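Local coordinates for protein iota-carbonic anhydrase (Nostoc sp. PCC 7120 = FACHB-418, PDB 7C5W) that catalyses the hydration of carbon dioxide to bicarbonate without a metal cofactor, working as a homotetramer built from two dimers, at residues Asp65-Gly68 against Pro73-Phe76; Leu75-Leu80 against Pro84-Thr89; Ala94-Val99 against Lys103-Asp108. One frame throughout, in Å; residues are numbered along the deposited sequence.

How the contacts relate
Contacts 1 and 2, with centres about 11 Å apart, overlap on strand 75-77 at Leu75 and Phe76, and contact 3 follows; all converge on the hydrogencarbonate site marked by Thr79 and Tyr97. Contact 3 has its centre about 10 Å from that of contact 2, and among the junctions are a salt bridge, Arg88 NH1 to Asp108 OD2 at 2.7 Å, and packing of Pro78 CB 3.3 Å from Tyr97 CE1. Contact 1, about 16 Å from contact 3 between centres, reaches it through aromatic packing, Phe98 CZ lying 3.9 Å from Phe76 CZ. Contact 2 supplies Thr79 and contact 3 Tyr97, while contact 1 touches Tyr97 through Phe76, whose CZ lies 4.2 Å from Tyr97 CD2.

Contact 1: Asp65-Gly68 against Pro73-Phe76; sequences DAYG and PVLF
The Phe76 ring receives the hydroxyl end of Tyr67 over one face, toward the rim, with Tyr67 OH 4.0 Å from Phe76 CZ; Pro78, just beyond the strand, covers the opposite face. At the edge of the Tyr67 ring, near its plane, sits Val74 CG1, 4.1 Å from Tyr67 CD2. The two rings are inclined at 42° with centroids 5.5 Å apart, an oblique pairing that is neither a stack nor a T-shape. CG anti to the backbone N (chi1 -173°) carries the Phe76 ring out to where Tyr67 OH meets its face. Tyr67 OH is buried but satisfied, because it is hydrogen-bonded to Trp36 NE1, and this bond fixes the end of the ring that rests on Phe76. The ring stack of Phe76 is with His170 of strand 165-173, not with Tyr67.

Val74 divides its work between two branches. While CG1 meets the tyrosine, CG2 lies against the backbone, 3.6 Å from Gly68 C. No direct hydrogen bond crosses between the segments. A water lies 2.7 Å from Pro73 O and 3.0 Å from Gly68 O, though it has more acceptors near it than protons to give.

The arrangement is a helix-to-strand connection: Tyr67 leaves helical geometry just after helix 52-66, and the chain returns as 75-77, an outer strand of this chain's mixed sheet, with Tyr67, Val74 and Phe76 packed together where the two segments meet.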
ATOM      1  N   ASP A  65     -17.729 -13.890   5.700  1.00 66.22           N
ATOM      2  CA  ASP A  65     -17.915 -12.893   4.612  1.00 66.99           C
ATOM      3  C   ASP A  65     -17.242 -11.550   4.928  1.00 63.63           C
ATOM      4  O   ASP A  65     -16.524 -11.060   4.064  1.00 64.92           O
ATOM      5  CB  ASP A  65     -19.389 -12.568   4.401  1.00 70.21           C
ATOM      6  CG  ASP A  65     -19.969 -13.209   3.165  1.00 79.24           C
ATOM      7  OD1 ASP A  65     -19.600 -14.369   2.890  1.00 70.10           O
ATOM      8  OD2 ASP A  65     -20.770 -12.532   2.490  1.00 95.93           O
ATOM      9  N   ALA A  66     -17.543 -10.954   6.085  1.00 57.42           N
ATOM     10  CA  ALA A  66     -17.288  -9.527   6.387  1.00 63.11           C
ATOM     11  C   ALA A  66     -15.940  -9.352   7.103  1.00 59.25           C
ATOM     12  O   ALA A  66     -15.377  -8.252   7.000  1.00 59.66           O
ATOM     13  CB  ALA A  66     -18.420  -8.948   7.198  1.00 55.81           C
ATOM     14  N   TYR A  67     -15.450 -10.388   7.792  1.00 54.44           N
ATOM     15  CA  TYR A  67     -14.164 -10.372   8.536  1.00 49.94           C
ATOM     16  C   TYR A  67     -13.088 -11.092   7.718  1.00 52.29           C
ATOM     17  O   TYR A  67     -13.403 -11.645   6.650  1.00 56.20           O
ATOM     18  CB  TYR A  67     -14.352 -10.950   9.936  1.00 51.42           C
ATOM     19  CG  TYR A  67     -15.099 -10.041  10.881  1.00 53.87           C
ATOM     20  CD1 TYR A  67     -16.483  -9.969  10.871  1.00 54.65           C
ATOM     21  CD2 TYR A  67     -14.419  -9.233  11.775  1.00 49.75           C
ATOM     22  CE1 TYR A  67     -17.168  -9.123  11.726  1.00 52.77           C
ATOM     23  CE2 TYR A  67     -15.090  -8.390  12.643  1.00 51.93           C
ATOM     24  CZ  TYR A  67     -16.471  -8.335  12.622  1.00 52.50           C
ATOM     25  OH  TYR A  67     -17.129  -7.505  13.484  1.00 54.21           O
ATOM     26  N   GLY A  68     -11.842 -11.057   8.193  1.00 54.17           N
ATOM     27  CA  GLY A  68     -10.667 -11.530   7.434  1.00 55.91           C
ATOM     28  C   GLY A  68      -9.827 -12.531   8.206  1.00 58.12           C
ATOM     29  O   GLY A  68      -8.596 -12.527   8.015  1.00 56.68           O
ATOM     30  N   PRO A  73      -4.811 -13.672  12.279  1.00 50.86           N
ATOM     31  CA  PRO A  73      -5.579 -13.016  13.332  1.00 47.90           C
ATOM     32  C   PRO A  73      -6.243 -11.737  12.814  1.00 58.60           C
ATOM     33  O   PRO A  73      -5.638 -11.050  11.996  1.00 52.63           O
ATOM     34  CB  PRO A  73      -4.524 -12.683  14.390  1.00 55.37           C
ATOM     35  CG  PRO A  73      -3.231 -12.629  13.590  1.00 58.63           C
ATOM     36  CD  PRO A  73      -3.378 -13.765  12.599  1.00 52.71           C
ATOM     37  N   VAL A  74      -7.470 -11.487  13.280  1.00 53.74           N
ATOM     38  CA  VAL A  74      -8.182 -10.187  13.145  1.00 55.47           C
ATOM     39  C   VAL A  74      -8.000  -9.414  14.453  1.00 58.88           C
ATOM     40  O   VAL A  74      -8.088 -10.039  15.532  1.00 54.99           O
ATOM     41  CB  VAL A  74      -9.665 -10.394  12.813  1.00 52.15           C
ATOM     42  CG1 VAL A  74     -10.422  -9.074  12.833  1.00 52.85           C
ATOM     43  CG2 VAL A  74      -9.834 -11.112  11.484  1.00 49.17           C
ATOM     44  N   LEU A  75      -7.735  -8.111  14.354  1.00 54.96           N
ATOM     45  CA  LEU A  75      -7.568  -7.226  15.533  1.00 53.28           C
ATOM     46  C   LEU A  75      -8.960  -6.755  15.980  1.00 55.93           C
ATOM     47  O   LEU A  75      -9.373  -5.618  15.641  1.00 53.13           O
ATOM     48  CB  LEU A  75      -6.638  -6.071  15.166  1.00 53.44           C
ATOM     49  CG  LEU A  75      -5.153  -6.419  15.047  1.00 52.54           C
ATOM     50  CD1 LEU A  75      -4.911  -7.543  14.049  1.00 45.01           C
ATOM     51  CD2 LEU A  75      -4.359  -5.180  14.655  1.00 53.73           C
ATOM     52  N   PHE A  76      -9.662  -7.629  16.710  1.00 55.90           N
ATOM     53  CA  PHE A  76     -11.068  -7.444  17.150  1.00 54.52           C
ATOM     54  C   PHE A  76     -11.111  -7.287  18.673  1.00 57.11           C
ATOM     55  O   PHE A  76     -10.909  -8.285  19.414  1.00 60.63           O
ATOM     56  CB  PHE A  76     -11.919  -8.613  16.656  1.00 52.68           C
ATOM     57  CG  PHE A  76     -13.401  -8.470  16.882  1.00 58.58           C
ATOM     58  CD1 PHE A  76     -13.976  -7.224  17.081  1.00 56.66           C
ATOM     59  CD2 PHE A  76     -14.229  -9.584  16.853  1.00 56.69           C
ATOM     60  CE1 PHE A  76     -15.344  -7.101  17.274  1.00 58.62           C
ATOM     61  CE2 PHE A  76     -15.595  -9.456  17.048  1.00 55.98           C
ATOM     62  CZ  PHE A  76     -16.152  -8.217  17.252  1.00 57.41           C
TER
HETATM   63  O   HOH W   1      -6.720 -10.787   9.581  1.00 58.08           O

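Contact 2: Leu75-Leu80 against Pro84-Thr89; sequences LFKPTL and PRTFRT
Phe76 O and Arg88 N form the single hydrogen bond across this contact, 2.9 Å long and nearly straight at 162°. Packing is tight around it. Pro78 CD comes to 3.3 Å from Thr86 O, and Pro78 CG to 3.7 Å from Arg88 CG. The same Pro78 CG sits over the centre of the Phe76 ring, on the face opposite Tyr67 OH, so the proline sits in the corner between the ring face and the aliphatic part of Arg88. Arg88 bends at chi2 (-48°), which turns its guanidinium back along its own segment; NE and NH2 both donate to Arg85 O, at 2.7 Å and 3.1 Å, with that oxygen in the guanidinium plane.

The Phe87 side is looser: this residue is partly exposed, buries only 26 Å² here, and its side chain meets Lys77 without any hydrogen bond. Lys77 is nonetheless buried; its CG touches Thr86 CG2 at 3.8 Å and brushes the Phe87 ring obliquely, before its chain leads away and NZ bonds to Ser172 O. Phe87 also packs on Gly137 of a second subunit.

With one backbone bond and no ladder, 84-89 is an irregular antiparallel return beside strand 75-77; the loop it closes presents Thr79, which binds hydrogencarbonate, next to Tyr97.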
ATOM      1  N   LEU A  75      -7.735  -8.111  14.354  1.00 54.96           N
ATOM      2  CA  LEU A  75      -7.568  -7.226  15.533  1.00 53.28           C
ATOM      3  C   LEU A  75      -8.960  -6.755  15.980  1.00 55.93           C
ATOM      4  O   LEU A  75      -9.373  -5.618  15.641  1.00 53.13           O
ATOM      5  CB  LEU A  75      -6.638  -6.071  15.166  1.00 53.44           C
ATOM      6  CG  LEU A  75      -5.153  -6.419  15.047  1.00 52.54           C
ATOM      7  CD1 LEU A  75      -4.911  -7.543  14.049  1.00 45.01           C
ATOM      8  CD2 LEU A  75      -4.359  -5.180  14.655  1.00 53.73           C
ATOM      9  N   PHE A  76      -9.662  -7.629  16.710  1.00 55.90           N
ATOM     10  CA  PHE A  76     -11.068  -7.444  17.150  1.00 54.52           C
ATOM     11  C   PHE A  76     -11.111  -7.287  18.673  1.00 57.11           C
ATOM     12  O   PHE A  76     -10.909  -8.285  19.414  1.00 60.63           O
ATOM     13  CB  PHE A  76     -11.919  -8.613  16.656  1.00 52.68           C
ATOM     14  CG  PHE A  76     -13.401  -8.470  16.882  1.00 58.58           C
ATOM     15  CD1 PHE A  76     -13.976  -7.224  17.081  1.00 56.66           C
ATOM     16  CD2 PHE A  76     -14.229  -9.584  16.853  1.00 56.69           C
ATOM     17  CE1 PHE A  76     -15.344  -7.101  17.274  1.00 58.62           C
ATOM     18  CE2 PHE A  76     -15.595  -9.456  17.048  1.00 55.98           C
ATOM     19  CZ  PHE A  76     -16.152  -8.217  17.252  1.00 57.41           C
ATOM     20  N   LYS A  77     -11.338  -6.059  19.139  1.00 53.59           N
ATOM     21  CA  LYS A  77     -11.660  -5.783  20.563  1.00 53.58           C
ATOM     22  C   LYS A  77     -13.128  -5.381  20.621  1.00 57.41           C
ATOM     23  O   LYS A  77     -13.471  -4.228  20.359  1.00 56.47           O
ATOM     24  CB  LYS A  77     -10.718  -4.738  21.166  1.00 54.61           C
ATOM     25  CG  LYS A  77     -10.872  -4.558  22.672  1.00 57.44           C
ATOM     26  CD  LYS A  77     -11.822  -3.436  23.023  1.00 61.11           C
ATOM     27  CE  LYS A  77     -12.762  -3.732  24.168  1.00 58.06           C
ATOM     28  NZ  LYS A  77     -13.921  -2.809  24.144  1.00 56.33           N
ATOM     29  N   PRO A  78     -14.036  -6.345  20.907  1.00 58.93           N
ATOM     30  CA  PRO A  78     -15.477  -6.079  20.951  1.00 59.74           C
ATOM     31  C   PRO A  78     -15.888  -5.150  22.107  1.00 59.59           C
ATOM     32  O   PRO A  78     -15.174  -5.076  23.095  1.00 57.85           O
ATOM     33  CB  PRO A  78     -16.101  -7.472  21.124  1.00 63.03           C
ATOM     34  CG  PRO A  78     -15.000  -8.436  20.734  1.00 59.36           C
ATOM     35  CD  PRO A  78     -13.726  -7.753  21.175  1.00 52.54           C
ATOM     36  N   THR A  79     -17.012  -4.445  21.952  1.00 60.06           N
ATOM     37  CA  THR A  79     -17.549  -3.481  22.955  1.00 64.51           C
ATOM     38  C   THR A  79     -17.584  -4.137  24.344  1.00 70.53           C
ATOM     39  O   THR A  79     -16.937  -3.582  25.259  1.00 67.78           O
ATOM     40  CB  THR A  79     -18.951  -2.981  22.586  1.00 64.56           C
ATOM     41  OG1 THR A  79     -19.010  -2.693  21.188  1.00 66.33           O
ATOM     42  CG2 THR A  79     -19.343  -1.751  23.371  1.00 58.60           C
ATOM     43  N   LEU A  80     -18.287  -5.273  24.484  1.00 72.07           N
ATOM     44  CA  LEU A  80     -18.684  -5.855  25.799  1.00 70.65           C
ATOM     45  C   LEU A  80     -17.910  -7.146  26.089  1.00 73.70           C
ATOM     46  O   LEU A  80     -18.489  -8.017  26.751  1.00 80.20           O
ATOM     47  CB  LEU A  80     -20.193  -6.135  25.795  1.00 71.80           C
ATOM     48  CG  LEU A  80     -21.098  -4.914  25.650  1.00 68.80           C
ATOM     49  CD1 LEU A  80     -22.549  -5.274  25.922  1.00 64.16           C
ATOM     50  CD2 LEU A  80     -20.648  -3.802  26.576  1.00 75.00           C
ATOM     51  N   PRO A  84     -10.394 -10.978  30.716  1.00 82.09           N
ATOM     52  CA  PRO A  84      -9.548 -12.111  30.324  1.00 79.94           C
ATOM     53  C   PRO A  84      -9.544 -12.378  28.805  1.00 74.58           C
ATOM     54  O   PRO A  84      -8.478 -12.573  28.238  1.00 70.93           O
ATOM     55  CB  PRO A  84     -10.138 -13.314  31.084  1.00 78.21           C
ATOM     56  CG  PRO A  84     -11.118 -12.713  32.091  1.00 79.37           C
ATOM     57  CD  PRO A  84     -11.557 -11.380  31.519  1.00 69.74           C
ATOM     58  N   ARG A  85     -10.730 -12.400  28.183  1.00 74.32           N
ATOM     59  CA  ARG A  85     -10.939 -12.782  26.757  1.00 70.36           C
ATOM     60  C   ARG A  85     -11.306 -11.520  25.967  1.00 70.96           C
ATOM     61  O   ARG A  85     -12.390 -11.487  25.328  1.00 73.12           O
ATOM     62  CB  ARG A  85     -12.007 -13.877  26.660  1.00 73.00           C
ATOM     63  CG  ARG A  85     -11.523 -15.238  27.149  1.00 81.51           C
ATOM     64  CD  ARG A  85     -12.632 -16.194  27.561  1.00 77.87           C
ATOM     65  NE  ARG A  85     -12.274 -16.922  28.773  1.00 82.78           N
ATOM     66  CZ  ARG A  85     -12.744 -16.651  29.988  1.00 82.53           C
ATOM     67  NH1 ARG A  85     -13.621 -15.676  30.172  1.00 89.14           N
ATOM     68  NH2 ARG A  85     -12.338 -17.367  31.018  1.00 87.42           N
ATOM     69  N   THR A  86     -10.421 -10.520  26.027  1.00 61.80           N
ATOM     70  CA  THR A  86     -10.620  -9.152  25.488  1.00 65.52           C
ATOM     71  C   THR A  86     -10.472  -9.163  23.960  1.00 62.00           C
ATOM     72  O   THR A  86     -11.304  -8.542  23.277  1.00 60.55           O
ATOM     73  CB  THR A  86      -9.621  -8.177  26.119  1.00 65.42           C
ATOM     74  OG1 THR A  86      -9.856  -8.145  27.528  1.00 67.33           O
ATOM     75  CG2 THR A  86      -9.725  -6.788  25.529  1.00 54.17           C
ATOM     76  N   PHE A  87      -9.457  -9.857  23.451  1.00 58.07           N
ATOM     77  CA  PHE A  87      -9.055  -9.810  22.024  1.00 59.01           C
ATOM     78  C   PHE A  87      -9.512 -11.088  21.316  1.00 58.78           C
ATOM     79  O   PHE A  87      -9.016 -12.162  21.644  1.00 58.38           O
ATOM     80  CB  PHE A  87      -7.552  -9.545  21.941  1.00 57.03           C
ATOM     81  CG  PHE A  87      -7.137  -8.298  22.675  1.00 57.65           C
ATOM     82  CD1 PHE A  87      -7.524  -7.046  22.214  1.00 56.01           C
ATOM     83  CD2 PHE A  87      -6.391  -8.373  23.846  1.00 56.67           C
ATOM     84  CE1 PHE A  87      -7.172  -5.892  22.897  1.00 53.67           C
ATOM     85  CE2 PHE A  87      -6.034  -7.215  24.525  1.00 62.11           C
ATOM     86  CZ  PHE A  87      -6.421  -5.976  24.045  1.00 56.94           C
ATOM     87  N   ARG A  88     -10.437 -10.949  20.364  1.00 59.80           N
ATOM     88  CA  ARG A  88     -11.017 -12.074  19.590  1.00 57.88           C
ATOM     89  C   ARG A  88     -10.258 -12.189  18.266  1.00 54.04           C
ATOM     90  O   ARG A  88     -10.798 -11.786  17.216  1.00 55.20           O
ATOM     91  CB  ARG A  88     -12.529 -11.883  19.415  1.00 53.81           C
ATOM     92  CG  ARG A  88     -13.298 -11.763  20.728  1.00 61.72           C
ATOM     93  CD  ARG A  88     -12.964 -12.838  21.761  1.00 61.55           C
ATOM     94  NE  ARG A  88     -13.540 -12.548  23.076  1.00 66.63           N
ATOM     95  CZ  ARG A  88     -14.774 -12.872  23.456  1.00 62.80           C
ATOM     96  NH1 ARG A  88     -15.584 -13.512  22.632  1.00 56.25           N
ATOM     97  NH2 ARG A  88     -15.191 -12.548  24.664  1.00 64.62           N
ATOM     98  N   THR A  89      -9.062 -12.774  18.324  1.00 53.56           N
ATOM     99  CA  THR A  89      -8.131 -12.940  17.173  1.00 55.05           C
ATOM    100  C   THR A  89      -8.499 -14.175  16.323  1.00 54.99           C
ATOM    101  O   THR A  89      -7.967 -14.302  15.199  1.00 57.99           O
ATOM    102  CB  THR A  89      -6.693 -12.954  17.698  1.00 54.54           C
ATOM    103  OG1 THR A  89      -6.562 -13.956  18.710  1.00 58.04           O
ATOM    104  CG2 THR A  89      -6.306 -11.627  18.305  1.00 52.29           C
TER

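Contact 3: Ala94-Val99 against Lys103-Asp108; sequences ALAYFV and KAFPED
Asp108 OD2 is the polar atom on which this contact turns: it holds a salt bridge with Arg88 NH1 and at the same time lies against the helix, 3.6 Å from Ala96 CB and 3.6 Å from Tyr97 N. The approach to Tyr97 N is packing, not a hydrogen bond. The carboxylate is carried there by a CG placed anti to the carbonyl carbon (chi1 -67°), and Asp108 CB rests against Ala96 O at 3.5 Å. Because Arg88 NH1 also bonds to Gly93 O at the start of this helix, the arginine ties the returning loop and the helix together.

Beside the aspartate, Ala96 CB presses obliquely on the Phe105 ring. Its nearest ring atom is Phe105 CD2 at 3.4 Å, a close fit, with Phe105 CG next at 3.8 Å. The two residues that meet Ala96 are the ends of a type I beta turn, Phe105 to Asp108, secured by a 3.2 Å bond from Asp108 N to Phe105 O. The turn therefore brings both to the same methyl group.

Tyr97 points the other way, and this side is aromatic: its CD2 stands 3.8 Å above the centre of the Phe98 ring. Pro78 and Phe111 pack against the tyrosine, and its OH makes a weak bond with Leu80 N.

The loop that follows helix 91-99 thus packs back on its Ala96 side and meets the Tyr97 backbone, while the Tyr97 side chain leaves on the other side, for the hydrogencarbonate-binding site that it shares with Thr79.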
ATOM      1  N   ALA A  94     -14.918 -14.542  17.674  1.00 58.58           N
ATOM      2  CA  ALA A  94     -15.835 -13.551  17.057  1.00 60.73           C
ATOM      3  C   ALA A  94     -17.266 -14.094  17.111  1.00 60.07           C
ATOM      4  O   ALA A  94     -18.150 -13.365  17.582  1.00 64.16           O
ATOM      5  CB  ALA A  94     -15.400 -13.236  15.642  1.00 51.03           C
ATOM      6  N   LEU A  95     -17.470 -15.326  16.640  1.00 58.32           N
ATOM      7  CA  LEU A  95     -18.771 -16.039  16.697  1.00 68.69           C
ATOM      8  C   LEU A  95     -19.307 -16.017  18.135  1.00 64.92           C
ATOM      9  O   LEU A  95     -20.452 -15.545  18.359  1.00 63.45           O
ATOM     10  CB  LEU A  95     -18.555 -17.477  16.220  1.00 65.21           C
ATOM     11  CG  LEU A  95     -19.827 -18.297  16.044  1.00 68.87           C
ATOM     12  CD1 LEU A  95     -20.777 -17.609  15.073  1.00 65.57           C
ATOM     13  CD2 LEU A  95     -19.493 -19.705  15.574  1.00 65.28           C
ATOM     14  N   ALA A  96     -18.497 -16.499  19.075  1.00 62.29           N
ATOM     15  CA  ALA A  96     -18.840 -16.588  20.507  1.00 60.91           C
ATOM     16  C   ALA A  96     -19.338 -15.215  20.978  1.00 69.11           C
ATOM     17  O   ALA A  96     -20.384 -15.147  21.640  1.00 71.59           O
ATOM     18  CB  ALA A  96     -17.638 -17.053  21.282  1.00 60.35           C
ATOM     19  N   TYR A  97     -18.624 -14.140  20.649  1.00 65.81           N
ATOM     20  CA  TYR A  97     -18.987 -12.784  21.126  1.00 66.81           C
ATOM     21  C   TYR A  97     -20.420 -12.463  20.695  1.00 63.85           C
ATOM     22  O   TYR A  97     -21.180 -11.894  21.499  1.00 65.59           O
ATOM     23  CB  TYR A  97     -18.025 -11.711  20.615  1.00 65.54           C
ATOM     24  CG  TYR A  97     -18.505 -10.319  20.928  1.00 62.25           C
ATOM     25  CD1 TYR A  97     -18.422  -9.813  22.213  1.00 63.23           C
ATOM     26  CD2 TYR A  97     -19.111  -9.533  19.960  1.00 58.71           C
ATOM     27  CE1 TYR A  97     -18.899  -8.551  22.525  1.00 66.39           C
ATOM     28  CE2 TYR A  97     -19.584  -8.262  20.252  1.00 61.95           C
ATOM     29  CZ  TYR A  97     -19.475  -7.768  21.539  1.00 64.72           C
ATOM     30  OH  TYR A  97     -19.927  -6.518  21.843  1.00 69.95           O
ATOM     31  N   PHE A  98     -20.774 -12.808  19.457  1.00 62.86           N
ATOM     32  CA  PHE A  98     -22.034 -12.366  18.806  1.00 62.01           C
ATOM     33  C   PHE A  98     -23.219 -13.224  19.265  1.00 69.51           C
ATOM     34  O   PHE A  98     -24.298 -12.635  19.503  1.00 72.58           O
ATOM     35  CB  PHE A  98     -21.872 -12.340  17.285  1.00 66.14           C
ATOM     36  CG  PHE A  98     -21.135 -11.118  16.796  1.00 68.80           C
ATOM     37  CD1 PHE A  98     -21.625  -9.849  17.060  1.00 62.33           C
ATOM     38  CD2 PHE A  98     -19.934 -11.235  16.116  1.00 62.03           C
ATOM     39  CE1 PHE A  98     -20.940  -8.725  16.637  1.00 66.78           C
ATOM     40  CE2 PHE A  98     -19.251 -10.108  15.695  1.00 58.99           C
ATOM     41  CZ  PHE A  98     -19.756  -8.858  15.952  1.00 62.30           C
ATOM     42  N   VAL A  99     -23.022 -14.538  19.406  1.00 65.83           N
ATOM     43  CA  VAL A  99     -24.126 -15.532  19.567  1.00 70.39           C
ATOM     44  C   VAL A  99     -23.911 -16.421  20.803  1.00 64.72           C
ATOM     45  O   VAL A  99     -24.786 -17.242  21.070  1.00 76.66           O
ATOM     46  CB  VAL A  99     -24.268 -16.392  18.296  1.00 63.29           C
ATOM     47  CG1 VAL A  99     -24.587 -15.556  17.071  1.00 61.96           C
ATOM     48  CG2 VAL A  99     -23.038 -17.246  18.052  1.00 58.89           C
ATOM     49  N   LYS A 103     -18.324 -22.861  25.408  1.00 77.34           N
ATOM     50  CA  LYS A 103     -17.804 -23.113  26.781  1.00 77.27           C
ATOM     51  C   LYS A 103     -16.435 -22.434  26.940  1.00 74.43           C
ATOM     52  O   LYS A 103     -16.082 -22.081  28.086  1.00 78.46           O
ATOM     53  CB  LYS A 103     -17.734 -24.623  27.052  1.00 70.61           C
ATOM     54  N   ALA A 104     -15.699 -22.241  25.839  1.00 70.31           N
ATOM     55  CA  ALA A 104     -14.347 -21.623  25.823  1.00 71.45           C
ATOM     56  C   ALA A 104     -14.444 -20.101  26.013  1.00 70.40           C
ATOM     57  O   ALA A 104     -13.407 -19.477  26.335  1.00 71.14           O
ATOM     58  CB  ALA A 104     -13.633 -21.967  24.541  1.00 69.93           C
ATOM     59  N   PHE A 105     -15.634 -19.522  25.820  1.00 68.69           N
ATOM     60  CA  PHE A 105     -15.931 -18.091  26.105  1.00 73.52           C
ATOM     61  C   PHE A 105     -17.149 -18.025  27.023  1.00 78.49           C
ATOM     62  O   PHE A 105     -18.241 -17.641  26.608  1.00 77.83           O
ATOM     63  CB  PHE A 105     -16.090 -17.312  24.799  1.00 71.18           C
ATOM     64  CG  PHE A 105     -14.895 -17.392  23.879  1.00 68.93           C
ATOM     65  CD1 PHE A 105     -13.783 -16.595  24.075  1.00 70.93           C
ATOM     66  CD2 PHE A 105     -14.865 -18.273  22.819  1.00 64.98           C
ATOM     67  CE1 PHE A 105     -12.678 -16.671  23.239  1.00 68.37           C
ATOM     68  CE2 PHE A 105     -13.762 -18.345  21.980  1.00 68.02           C
ATOM     69  CZ  PHE A 105     -12.666 -17.544  22.187  1.00 67.70           C
ATOM     70  N   PRO A 106     -16.977 -18.406  28.309  1.00 76.47           N
ATOM     71  CA  PRO A 106     -18.104 -18.672  29.201  1.00 79.39           C
ATOM     72  C   PRO A 106     -18.930 -17.422  29.527  1.00 82.02           C
ATOM     73  O   PRO A 106     -20.076 -17.582  29.884  1.00 81.73           O
ATOM     74  CB  PRO A 106     -17.477 -19.184  30.508  1.00 78.20           C
ATOM     75  CG  PRO A 106     -16.005 -19.411  30.202  1.00 79.84           C
ATOM     76  CD  PRO A 106     -15.678 -18.596  28.969  1.00 75.44           C
ATOM     77  N   GLU A 107     -18.324 -16.233  29.414  1.00 81.75           N
ATOM     78  CA  GLU A 107     -18.934 -14.940  29.831  1.00 79.98           C
ATOM     79  C   GLU A 107     -19.783 -14.367  28.685  1.00 77.81           C
ATOM     80  O   GLU A 107     -20.382 -13.295  28.887  1.00 80.26           O
ATOM     81  CB  GLU A 107     -17.844 -13.961  30.281  1.00 85.38           C
ATOM     82  N   ASP A 108     -19.853 -15.066  27.545  1.00 71.46           N
ATOM     83  CA  ASP A 108     -20.510 -14.585  26.297  1.00 76.67           C
ATOM     84  C   ASP A 108     -21.942 -15.134  26.199  1.00 75.42           C
ATOM     85  O   ASP A 108     -22.109 -16.323  25.844  1.00 69.70           O
ATOM     86  CB  ASP A 108     -19.706 -14.973  25.048  1.00 74.61           C
ATOM     87  CG  ASP A 108     -18.350 -14.287  24.906  1.00 69.01           C
ATOM     88  OD1 ASP A 108     -18.050 -13.366  25.698  1.00 68.01           O
ATOM     89  OD2 ASP A 108     -17.597 -14.691  24.003  1.00 70.66           O
TER